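Local coordinates for protein AlyGC (Glaciecola chathamensis, PDB 5GKD) that degrades alginate as a polysaccharide lyase of family 6, probably cutting the uronic acid chain by beta-elimination with help from a bound calcium ion, at residues 602-608 with 633-639; 666-671 with 691-697. All coordinates share one frame; numbering follows the deposited sequence.

AlyGC winds into two parallel beta-helices, and both contacts lie in the second, where each completed coil makes neighbours of residues far apart in sequence. Contact 1 closes first, when residues 633-639 return beside 602-608 after 24 intervening residues. Contact 2 follows, with 691-697 laid along 666-671 across a gap of 19 residues. The two are in series, neither nested nor crossed, yet they share a seam, because strand 637-641 lies next to strand 667-676. There Val638 N probably donates to Val667 O at 2.8 Å. Both touch the first helix, contact 1 through polar partners such as Arg234, Asp258 and His259, while contact 2 lies further toward the C-terminal end of the stack.

Contact 1 (602-608 with 633-639); sequences YNVEYLT and TFGPHVV
Tyr606, Leu607 and Thr608 pair with His637, Val638 and Val639 as parallel strands on successive coils of the second beta-helix, preceded by a buried loop contact on the side facing the first helix. In the loop, Tyr602 takes a crowded position, CG between its backbone N and carbonyl carbon (chi1 56°), which lays one ring face over the cis Gly635-Pro636 peptide: Pro636 CD sits 3.9 Å from the Tyr602 ring centroid, a CH-pi contact. Tyr602 OH donates to Glu605 OE1 at 2.6 Å and accepts from Gly635 N at 3.2 Å. A leucine in place of Tyr602 would probably strip the proline of its aromatic cover and leave Glu605 OE1 and Gly635 N without this shared hydroxyl. Glu605 O is gripped twice, by His637 N at 2.7 Å and His637 ND1 at 2.9 Å, from opposite faces of the carbonyl; this second bond, in the imidazole plane, helps fix the ring's rotation. Tyr606 packs on that ring as an offset stack, planes 21° apart. Outside the pair, Tyr606 OH reaches Asp258, His637 NE2 reaches His259, and Glu605 salt-bridges Arg234. Parallel pairing of one coil's strand with the next is the hallmark of the parallel beta-helix, here at the junction of two.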
loop_
_atom_site.group_PDB
_atom_site.type_symbol
_atom_site.label_atom_id
_atom_site.label_comp_id
_atom_site.label_asym_id
_atom_site.label_seq_id
_atom_site.Cartn_x
_atom_site.Cartn_y
_atom_site.Cartn_z
ATOM N N TYR A 602 4.138 -5.314 -12.671
ATOM C CA TYR A 602 4.071 -3.980 -13.263
ATOM C C TYR A 602 2.633 -3.467 -13.194
ATOM O O TYR A 602 1.725 -4.171 -12.746
ATOM C CB TYR A 602 4.657 -3.968 -14.691
ATOM C CG TYR A 602 4.072 -4.921 -15.712
ATOM C CD1 TYR A 602 4.428 -6.274 -15.735
ATOM C CD2 TYR A 602 3.216 -4.460 -16.710
ATOM C CE1 TYR A 602 3.933 -7.133 -16.719
ATOM C CE2 TYR A 602 2.708 -5.313 -17.686
ATOM C CZ TYR A 602 3.069 -6.638 -17.684
ATOM O OH TYR A 602 2.561 -7.460 -18.645
ATOM N N ASN A 603 2.438 -2.211 -13.636
ATOM C CA ASN A 603 1.230 -1.437 -13.365
ATOM C C ASN A 603 0.329 -1.201 -14.573
ATOM O O ASN A 603 -0.801 -0.726 -14.386
ATOM C CB ASN A 603 1.593 -0.059 -12.782
ATOM C CG ASN A 603 2.278 -0.149 -11.431
ATOM O OD1 ASN A 603 3.372 0.395 -11.236
ATOM N ND2 ASN A 603 1.627 -0.818 -10.475
ATOM N N VAL A 604 0.784 -1.497 -15.792
ATOM C CA VAL A 604 0.030 -1.155 -16.996
ATOM C C VAL A 604 0.431 -2.053 -18.165
ATOM O O VAL A 604 1.619 -2.248 -18.438
ATOM C CB VAL A 604 0.215 0.335 -17.364
ATOM C CG1 VAL A 604 1.697 0.672 -17.589
ATOM C CG2 VAL A 604 -0.615 0.700 -18.596
ATOM N N GLU A 605 -0.561 -2.594 -18.875
ATOM C CA GLU A 605 -0.263 -3.408 -20.044
ATOM C C GLU A 605 -0.012 -2.545 -21.281
ATOM O O GLU A 605 0.987 -2.737 -21.974
ATOM C CB GLU A 605 -1.394 -4.413 -20.298
ATOM C CG GLU A 605 -1.060 -5.462 -21.363
ATOM C CD GLU A 605 0.066 -6.415 -20.971
ATOM O OE1 GLU A 605 0.450 -6.475 -19.785
ATOM O OE2 GLU A 605 0.569 -7.125 -21.866
ATOM N N TYR A 606 -0.912 -1.602 -21.574
ATOM C CA TYR A 606 -0.803 -0.693 -22.715
ATOM C C TYR A 606 -0.953 0.741 -22.233
ATOM O O TYR A 606 -2.031 1.127 -21.779
ATOM C CB TYR A 606 -1.870 -0.974 -23.771
ATOM C CG TYR A 606 -1.846 -2.354 -24.339
ATOM C CD1 TYR A 606 -0.995 -2.690 -25.397
ATOM C CD2 TYR A 606 -2.682 -3.326 -23.832
ATOM C CE1 TYR A 606 -0.985 -3.979 -25.928
ATOM C CE2 TYR A 606 -2.678 -4.595 -24.345
ATOM C CZ TYR A 606 -1.828 -4.919 -25.380
ATOM O OH TYR A 606 -1.867 -6.195 -25.856
ATOM N N LEU A 607 0.111 1.525 -22.350
ATOM C CA LEU A 607 0.064 2.970 -22.173
ATOM C C LEU A 607 0.137 3.621 -23.549
ATOM O O LEU A 607 1.138 3.456 -24.254
ATOM C CB LEU A 607 1.238 3.441 -21.318
ATOM C CG LEU A 607 1.182 4.702 -20.474
ATOM C CD1 LEU A 607 2.530 5.373 -20.461
ATOM C CD2 LEU A 607 0.085 5.651 -20.847
ATOM N N THR A 608 -0.902 4.366 -23.924
ATOM C CA THR A 608 -0.949 5.029 -25.223
ATOM C C THR A 608 -1.283 6.506 -25.052
ATOM O O THR A 608 -2.281 6.841 -24.411
ATOM C CB THR A 608 -1.976 4.367 -26.153
ATOM O OG1 THR A 608 -1.566 3.034 -26.442
ATOM C CG2 THR A 608 -2.073 5.129 -27.470
ATOM N N THR A 633 5.738 -12.387 -19.390
ATOM C CA THR A 633 4.703 -11.406 -19.712
ATOM C C THR A 633 5.061 -10.691 -21.012
ATOM O O THR A 633 6.137 -10.884 -21.577
ATOM C CB THR A 633 4.528 -10.390 -18.570
ATOM O OG1 THR A 633 5.774 -9.727 -18.331
ATOM C CG2 THR A 633 4.100 -11.082 -17.292
ATOM N N PHE A 634 4.153 -9.836 -21.480
ATOM C CA PHE A 634 4.336 -9.144 -22.742
ATOM C C PHE A 634 4.399 -7.633 -22.605
ATOM O O PHE A 634 4.798 -6.961 -23.562
ATOM C CB PHE A 634 3.204 -9.509 -23.719
ATOM C CG PHE A 634 2.976 -10.982 -23.860
ATOM C CD1 PHE A 634 4.016 -11.830 -24.193
ATOM C CD2 PHE A 634 1.722 -11.529 -23.630
ATOM C CE1 PHE A 634 3.810 -13.187 -24.331
ATOM C CE2 PHE A 634 1.514 -12.897 -23.758
ATOM C CZ PHE A 634 2.563 -13.725 -24.115
ATOM N N GLY A 635 4.013 -7.088 -21.457
ATOM C CA GLY A 635 3.946 -5.665 -21.258
ATOM C C GLY A 635 4.950 -5.187 -20.241
ATOM O O GLY A 635 5.687 -5.985 -19.669
ATOM N N PRO A 636 5.008 -3.876 -20.013
ATOM C CA PRO A 636 4.244 -2.800 -20.648
ATOM C C PRO A 636 4.531 -2.543 -22.130
ATOM O O PRO A 636 5.627 -2.773 -22.611
ATOM C CB PRO A 636 4.641 -1.570 -19.833
ATOM C CG PRO A 636 5.082 -2.108 -18.524
ATOM C CD PRO A 636 5.785 -3.384 -18.863
ATOM N N HIS A 637 3.509 -2.083 -22.844
ATOM C CA HIS A 637 3.657 -1.499 -24.170
ATOM C C HIS A 637 3.447 0.000 -24.012
ATOM O O HIS A 637 2.398 0.422 -23.524
ATOM C CB HIS A 637 2.629 -2.041 -25.164
ATOM C CG HIS A 637 2.514 -3.529 -25.217
ATOM N ND1 HIS A 637 1.960 -4.274 -24.200
ATOM C CD2 HIS A 637 2.819 -4.408 -26.207
ATOM C CE1 HIS A 637 1.961 -5.552 -24.547
ATOM N NE2 HIS A 637 2.472 -5.659 -25.762
ATOM N N VAL A 638 4.432 0.795 -24.405
ATOM C CA VAL A 638 4.365 2.249 -24.296
ATOM C C VAL A 638 4.438 2.835 -25.701
ATOM O O VAL A 638 5.451 2.683 -26.391
ATOM C CB VAL A 638 5.485 2.803 -23.405
ATOM C CG1 VAL A 638 5.392 4.300 -23.314
ATOM C CG2 VAL A 638 5.391 2.186 -22.032
ATOM N N VAL A 639 3.364 3.489 -26.124
ATOM C CA VAL A 639 3.210 3.970 -27.491
ATOM C C VAL A 639 2.836 5.439 -27.416
ATOM O O VAL A 639 1.789 5.778 -26.858
ATOM C CB VAL A 639 2.137 3.182 -28.263
ATOM C CG1 VAL A 639 1.857 3.846 -29.604
ATOM C CG2 VAL A 639 2.554 1.743 -28.448
HETATM O O HOH W 1 1.317 -9.571 -20.727
HETATM O O HOH W 2 0.273 0.832 -25.768
#

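Contact 2 (666-671 with 691-697); sequences QVNKMT and KTWVTGN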
loop_
_atom_site.group_PDB
_atom_site.type_symbol
_atom_site.label_atom_id
_atom_site.label_comp_id
_atom_site.label_asym_id
_atom_site.label_seq_id
_atom_site.Cartn_x
_atom_site.Cartn_y
_atom_site.Cartn_z
ATOM N N GLN A 666 8.514 -3.606 -22.660
ATOM C CA GLN A 666 8.817 -4.616 -23.663
ATOM C C GLN A 666 8.551 -4.145 -25.085
ATOM O O GLN A 666 9.174 -4.651 -26.022
ATOM C CB GLN A 666 8.004 -5.871 -23.363
ATOM C CG GLN A 666 8.146 -6.302 -21.890
ATOM C CD GLN A 666 7.985 -7.788 -21.701
ATOM O OE1 GLN A 666 8.568 -8.585 -22.439
ATOM N NE2 GLN A 666 7.183 -8.174 -20.716
ATOM N N VAL A 667 7.643 -3.193 -25.271
ATOM C CA VAL A 667 7.376 -2.599 -26.572
ATOM C C VAL A 667 7.338 -1.085 -26.397
ATOM O O VAL A 667 6.506 -0.562 -25.643
ATOM C CB VAL A 667 6.062 -3.108 -27.180
ATOM C CG1 VAL A 667 5.738 -2.324 -28.451
ATOM C CG2 VAL A 667 6.147 -4.614 -27.466
ATOM N N ASN A 668 8.223 -0.383 -27.099
ATOM C CA ASN A 668 8.324 1.067 -26.991
ATOM C C ASN A 668 8.284 1.670 -28.384
ATOM O O ASN A 668 9.107 1.317 -29.234
ATOM C CB ASN A 668 9.610 1.476 -26.282
ATOM C CG ASN A 668 9.765 0.812 -24.938
ATOM O OD1 ASN A 668 9.094 1.181 -23.989
ATOM N ND2 ASN A 668 10.656 -0.163 -24.848
ATOM N N LYS A 669 7.340 2.579 -28.616
ATOM C CA LYS A 669 7.187 3.235 -29.914
ATOM C C LYS A 669 6.933 4.721 -29.687
ATOM O O LYS A 669 5.861 5.099 -29.208
ATOM C CB LYS A 669 6.054 2.593 -30.715
ATOM C CG LYS A 669 5.752 3.259 -32.060
ATOM C CD LYS A 669 4.693 2.465 -32.853
ATOM C CE LYS A 669 3.967 3.346 -33.877
ATOM N NZ LYS A 669 2.483 3.056 -33.936
ATOM N N MET A 670 7.909 5.562 -30.029
ATOM C CA MET A 670 7.767 7.015 -29.941
ATOM C C MET A 670 7.994 7.622 -31.318
ATOM O O MET A 670 9.104 7.554 -31.854
ATOM C CB MET A 670 8.746 7.618 -28.933
ATOM C CG MET A 670 8.244 7.728 -27.487
ATOM S SD MET A 670 8.088 6.149 -26.642
ATOM C CE MET A 670 9.596 5.390 -27.093
ATOM N N THR A 671 6.963 8.262 -31.860
ATOM C CA THR A 671 6.893 8.591 -33.278
ATOM C C THR A 671 6.295 9.980 -33.463
ATOM O O THR A 671 5.248 10.281 -32.891
ATOM C CB THR A 671 6.054 7.521 -34.002
ATOM O OG1 THR A 671 6.916 6.539 -34.582
ATOM C CG2 THR A 671 5.130 8.097 -35.044
ATOM N N LYS A 691 11.654 -4.436 -27.724
ATOM C CA LYS A 691 11.647 -3.789 -29.028
ATOM C C LYS A 691 11.335 -2.309 -28.845
ATOM O O LYS A 691 10.281 -1.957 -28.304
ATOM C CB LYS A 691 10.622 -4.455 -29.945
ATOM C CG LYS A 691 10.797 -5.962 -30.074
ATOM C CD LYS A 691 9.642 -6.613 -30.834
ATOM C CE LYS A 691 10.059 -7.967 -31.406
ATOM N NZ LYS A 691 10.608 -8.908 -30.381
ATOM N N THR A 692 12.242 -1.451 -29.314
ATOM C CA THR A 692 12.137 -0.005 -29.165
ATOM C C THR A 692 12.316 0.680 -30.517
ATOM O O THR A 692 13.269 0.377 -31.242
ATOM C CB THR A 692 13.198 0.511 -28.185
ATOM O OG1 THR A 692 13.008 -0.105 -26.913
ATOM C CG2 THR A 692 13.108 2.013 -28.032
ATOM N N TRP A 693 11.410 1.610 -30.841
ATOM C CA TRP A 693 11.467 2.408 -32.069
ATOM C C TRP A 693 11.195 3.867 -31.724
ATOM O O TRP A 693 10.087 4.206 -31.309
ATOM C CB TRP A 693 10.456 1.939 -33.111
ATOM C CG TRP A 693 10.862 0.717 -33.784
ATOM C CD1 TRP A 693 11.801 0.590 -34.772
ATOM C CD2 TRP A 693 10.358 -0.591 -33.530
ATOM N NE1 TRP A 693 11.913 -0.728 -35.144
ATOM C CE2 TRP A 693 11.035 -1.473 -34.398
ATOM C CE3 TRP A 693 9.395 -1.107 -32.656
ATOM C CZ2 TRP A 693 10.780 -2.843 -34.413
ATOM C CZ3 TRP A 693 9.139 -2.464 -32.676
ATOM C CH2 TRP A 693 9.831 -3.315 -33.546
ATOM N N VAL A 694 12.194 4.722 -31.917
ATOM C CA VAL A 694 12.076 6.152 -31.647
ATOM C C VAL A 694 12.487 6.862 -32.928
ATOM O O VAL A 694 13.679 7.078 -33.169
ATOM C CB VAL A 694 12.944 6.599 -30.466
ATOM C CG1 VAL A 694 12.802 8.095 -30.255
ATOM C CG2 VAL A 694 12.560 5.830 -29.213
ATOM N N THR A 695 11.507 7.220 -33.756
ATOM C CA THR A 695 11.770 7.766 -35.077
ATOM C C THR A 695 10.851 8.943 -35.354
ATOM O O THR A 695 9.731 9.011 -34.844
ATOM C CB THR A 695 11.584 6.708 -36.183
ATOM O OG1 THR A 695 10.218 6.287 -36.215
ATOM C CG2 THR A 695 12.489 5.500 -35.933
ATOM N N GLY A 696 11.337 9.866 -36.180
ATOM C CA GLY A 696 10.514 10.966 -36.639
ATOM C C GLY A 696 10.250 12.052 -35.623
ATOM O O GLY A 696 9.365 12.882 -35.843
ATOM N N ASN A 697 11.003 12.096 -34.530
ATOM C CA ASN A 697 10.747 13.081 -33.489
ATOM C C ASN A 697 11.639 14.311 -33.662
ATOM O O ASN A 697 12.685 14.269 -34.309
ATOM C CB ASN A 697 10.963 12.473 -32.095
ATOM C CG ASN A 697 10.145 11.197 -31.876
ATOM O OD1 ASN A 697 8.979 11.261 -31.482
ATOM N ND2 ASN A 697 10.755 10.029 -32.155
#
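Asn668 and Met670 meet Thr692 and Val694 on the tightly packed face of this parallel strand pair, where all four side chains touch Phe683 within the coil. Asn668 ND2 donates to Thr692 OG1 at 3.1 Å, the hydroxyl lying 22° out of the amide plane, while Asn668 OD1 is taken by Thr665. The Met670 chain, bent at chi2 (71°) and again at chi3, brings its methyl CE to 3.7 Å from Val694 CG2. Beneath them the backbones bond in register, as in Trp693 N to Asn668 O at 2.8 Å. Past Thr695, where the second strand breaks at Gly696, Asn697 ND2 adds a nearly straight bond (174°) to Met670 O at 3.0 Å; the same oxygen accepts Thr695 N at 3.1 Å. Asn673 ND2 bonds Asn697 OD1, and one coil on Asn723 ND2 likewise bonds Val694 O, consistent with the asparagine ladders of parallel beta-helices. The opposite face is looser. Lys669 stretches out so that its ammonium end leads away from the other strand, and the indole of Trp693 is solvent-exposed, touching Thr719 of the following strand. Thr671 and Thr695 stand alongside each other with OG1 atoms 3.7 Å apart, and Val667 and Lys691 lie against Tyr283 of the first helix.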